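Local coordinates for protein trehalose-6-phosphate phosphatase (Neosartorya fumigata, PDB 5DXL) that belongs to the HAD superfamily, as a phosphatase of the trehalose-phosphatase family whose core is a largely parallel, Rossmann-like beta-sheet flanked by helices, at residues P4-A9 against F239-G244. Residues are numbered along the deposited sequence; the frame is centred on the assembly and turned at random.
Sequences PALDRA and FSVTVG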
ATOM      1  N   PRO A   4       8.022   4.674  19.874  1.00 13.05           N
ATOM      2  CA  PRO A   4       8.419   6.071  20.033  1.00 13.31           C
ATOM      3  C   PRO A   4       8.134   6.860  18.762  1.00 14.08           C
ATOM      4  O   PRO A   4       8.028   6.276  17.680  1.00 13.33           O
ATOM      5  CB  PRO A   4       9.924   5.986  20.294  1.00 17.15           C
ATOM      6  CG  PRO A   4      10.343   4.733  19.597  1.00 17.47           C
ATOM      7  CD  PRO A   4       9.181   3.783  19.675  1.00 13.90           C
ATOM      8  N   ALA A   5       7.997   8.172  18.889  1.00 13.92           N
ATOM      9  CA  ALA A   5       7.867   9.018  17.717  1.00 11.80           C
ATOM     10  C   ALA A   5       9.132   8.920  16.872  1.00 12.91           C
ATOM     11  O   ALA A   5      10.234   8.741  17.398  1.00 14.20           O
ATOM     12  CB  ALA A   5       7.599  10.460  18.127  1.00 14.23           C
ATOM     13  N   LEU A   6       8.963   9.016  15.555  1.00 11.74           N
ATOM     14  CA  LEU A   6      10.097   8.989  14.645  1.00 10.95           C
ATOM     15  C   LEU A   6      11.195   9.953  15.091  1.00 13.80           C
ATOM     16  O   LEU A   6      10.941  11.133  15.299  1.00 14.05           O
ATOM     17  CB  LEU A   6       9.632   9.331  13.230  1.00 12.60           C
ATOM     18  CG  LEU A   6      10.688   9.335  12.128  1.00 11.09           C
ATOM     19  CD1 LEU A   6      11.343   7.963  11.978  1.00 11.86           C
ATOM     20  CD2 LEU A   6      10.033   9.779  10.823  1.00 11.40           C
ATOM     21  N   ASP A   7      12.403   9.424  15.263  1.00 13.90           N
ATOM     22  CA  ASP A   7      13.558  10.237  15.639  1.00 17.42           C
ATOM     23  C   ASP A   7      14.026  11.024  14.415  1.00 15.01           C
ATOM     24  O   ASP A   7      14.731  10.494  13.558  1.00 15.94           O
ATOM     25  CB  ASP A   7      14.665   9.330  16.183  1.00 15.15           C
ATOM     26  CG  ASP A   7      15.854  10.100  16.736  1.00 22.47           C
ATOM     27  OD1 ASP A   7      16.129  11.231  16.279  1.00 19.34           O
ATOM     28  OD2 ASP A   7      16.518   9.556  17.642  1.00 25.84           O
ATOM     29  N   ARG A   8      13.620  12.281  14.321  1.00 15.80           N
ATOM     30  CA  ARG A   8      13.879  13.057  13.114  1.00 16.08           C
ATOM     31  C   ARG A   8      15.366  13.307  12.890  1.00 16.79           C
ATOM     32  O   ARG A   8      15.821  13.367  11.750  1.00 17.73           O
ATOM     33  CB  ARG A   8      13.125  14.380  13.166  1.00 19.99           C
ATOM     34  CG  ARG A   8      11.626  14.210  13.252  1.00 28.87           C
ATOM     35  CD  ARG A   8      10.962  15.414  12.643  1.00 38.11           C
ATOM     36  NE  ARG A   8       9.522  15.432  12.838  1.00 37.86           N
ATOM     37  CZ  ARG A   8       8.738  16.405  12.386  1.00 35.10           C
ATOM     38  NH1 ARG A   8       9.270  17.423  11.715  1.00 36.00           N
ATOM     39  NH2 ARG A   8       7.430  16.361  12.602  1.00 30.05           N
ATOM     40  N   ALA A   9      16.127  13.428  13.974  1.00 17.05           N
ATOM     41  CA  ALA A   9      17.572  13.602  13.840  1.00 19.74           C
ATOM     42  C   ALA A   9      18.227  12.360  13.229  1.00 18.52           C
ATOM     43  O   ALA A   9      19.063  12.476  12.327  1.00 19.95           O
ATOM     44  CB  ALA A   9      18.202  13.928  15.193  1.00 23.00           C
ATOM     45  N   PHE A 239      13.158   2.797   8.040  1.00 10.60           N
ATOM     46  CA  PHE A 239      12.258   3.489   8.944  1.00  8.90           C
ATOM     47  C   PHE A 239      10.825   3.184   8.538  1.00  8.34           C
ATOM     48  O   PHE A 239      10.259   3.852   7.653  1.00  9.73           O
ATOM     49  CB  PHE A 239      12.516   5.004   8.927  1.00 11.18           C
ATOM     50  CG  PHE A 239      13.928   5.381   9.280  1.00 12.04           C
ATOM     51  CD1 PHE A 239      14.924   5.364   8.314  1.00 12.20           C
ATOM     52  CD2 PHE A 239      14.252   5.769  10.568  1.00 13.21           C
ATOM     53  CE1 PHE A 239      16.228   5.711   8.635  1.00 15.92           C
ATOM     54  CE2 PHE A 239      15.553   6.125  10.894  1.00 14.12           C
ATOM     55  CZ  PHE A 239      16.541   6.092   9.921  1.00 15.26           C
ATOM     56  N   SER A 240      10.252   2.171   9.180  1.00  9.27           N
ATOM     57  CA  SER A 240       8.835   1.846   9.040  1.00  8.44           C
ATOM     58  C   SER A 240       8.076   2.644  10.085  1.00  9.26           C
ATOM     59  O   SER A 240       8.325   2.513  11.289  1.00  9.64           O
ATOM     60  CB  SER A 240       8.577   0.351   9.216  1.00  9.57           C
ATOM     61  OG  SER A 240       9.086  -0.395   8.113  1.00 12.96           O
ATOM     62  N   VAL A 241       7.163   3.483   9.612  1.00  9.16           N
ATOM     63  CA  VAL A 241       6.523   4.470  10.466  1.00  9.85           C
ATOM     64  C   VAL A 241       5.019   4.435  10.285  1.00 10.89           C
ATOM     65  O   VAL A 241       4.523   4.668   9.189  1.00  9.04           O
ATOM     66  CB  VAL A 241       7.023   5.895  10.141  1.00  8.56           C
ATOM     67  CG1 VAL A 241       6.488   6.900  11.163  1.00  8.62           C
ATOM     68  CG2 VAL A 241       8.548   5.962  10.074  1.00 10.14           C
ATOM     69  N   THR A 242       4.286   4.137  11.352  1.00  9.49           N
ATOM     70  CA  THR A 242       2.830   4.219  11.285  1.00  8.39           C
ATOM     71  C   THR A 242       2.367   5.627  11.629  1.00  9.42           C
ATOM     72  O   THR A 242       3.046   6.358  12.347  1.00 10.81           O
ATOM     73  CB  THR A 242       2.144   3.203  12.232  1.00  9.46           C
ATOM     74  OG1 THR A 242       0.746   3.141  11.924  1.00 10.66           O
ATOM     75  CG2 THR A 242       2.330   3.587  13.718  1.00 10.35           C
ATOM     76  N   VAL A 243       1.226   6.016  11.080  1.00  7.32           N
ATOM     77  CA  VAL A 243       0.610   7.276  11.444  1.00  9.04           C
ATOM     78  C   VAL A 243      -0.459   6.949  12.488  1.00 12.55           C
ATOM     79  O   VAL A 243      -1.413   6.212  12.209  1.00 13.88           O
ATOM     80  CB  VAL A 243       0.028   7.989  10.221  1.00 10.83           C
ATOM     81  CG1 VAL A 243      -0.674   9.278  10.625  1.00 12.21           C
ATOM     82  CG2 VAL A 243       1.153   8.291   9.242  1.00 10.73           C
ATOM     83  N   GLY A 244      -0.259   7.455  13.700  1.00 10.57           N
ATOM     84  CA  GLY A 244      -1.134   7.127  14.813  1.00 10.59           C
ATOM     85  C   GLY A 244      -0.418   7.393  16.123  1.00 13.26           C
ATOM     86  O   GLY A 244       0.669   7.990  16.144  1.00 12.75           O
TER
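Phe239, near the start of strand 238-243, meets Leu6 through one corner of its ring: Phe239 CD2 lies 3.9 Å from Leu6 CD1. The methyl comes in obliquely, and the two side chains run at about a right angle to each other. With CG anti to its own carbonyl carbon and beside the backbone N (chi1 -57°), the ring of Phe239 is carried out from the strand to the side where Leu6 lies.

Ser240 turns to the other face of the strand, where it packs on Phe225 and Leu228 of helix 222-229. The alternation brings Val241 back to the side of Phe239. Val241 offers a single methyl, CG2, which stands 3.9 Å from Leu6 CD1 and 4.2 Å from Leu6 CD2. Both branches of the leucine thus bear on one valine methyl, while CD1 is shared between valine and phenylalanine. In Leu6, CG is anti to the backbone N (chi1 -179°), extending the fork toward the sheet. Thr242, like Ser240, packs against helix 222-229, touching Glu222 and Phe225.

The backbones stay apart, with 7.1 Å between CA of Leu6 and CA of Val241, and no hydrogen bond joins the segments. Strand 254-256, the neighbour of strand 238-243 in the sheet, holds the N-terminal segment: Pro4 and Leu6 make backbone hydrogen bonds with His255. Just after Leu6, Asp7 N-caps helix 8-17 through OD1, bonded to Lys10 N.

All the atoms that meet are carbons of buried side chains, so the N-terminal segment probably associates hydrophobically, without directional bonds, with one side of strand 238-243, next to edge strand 254-256 of the Rossmann-like sheet.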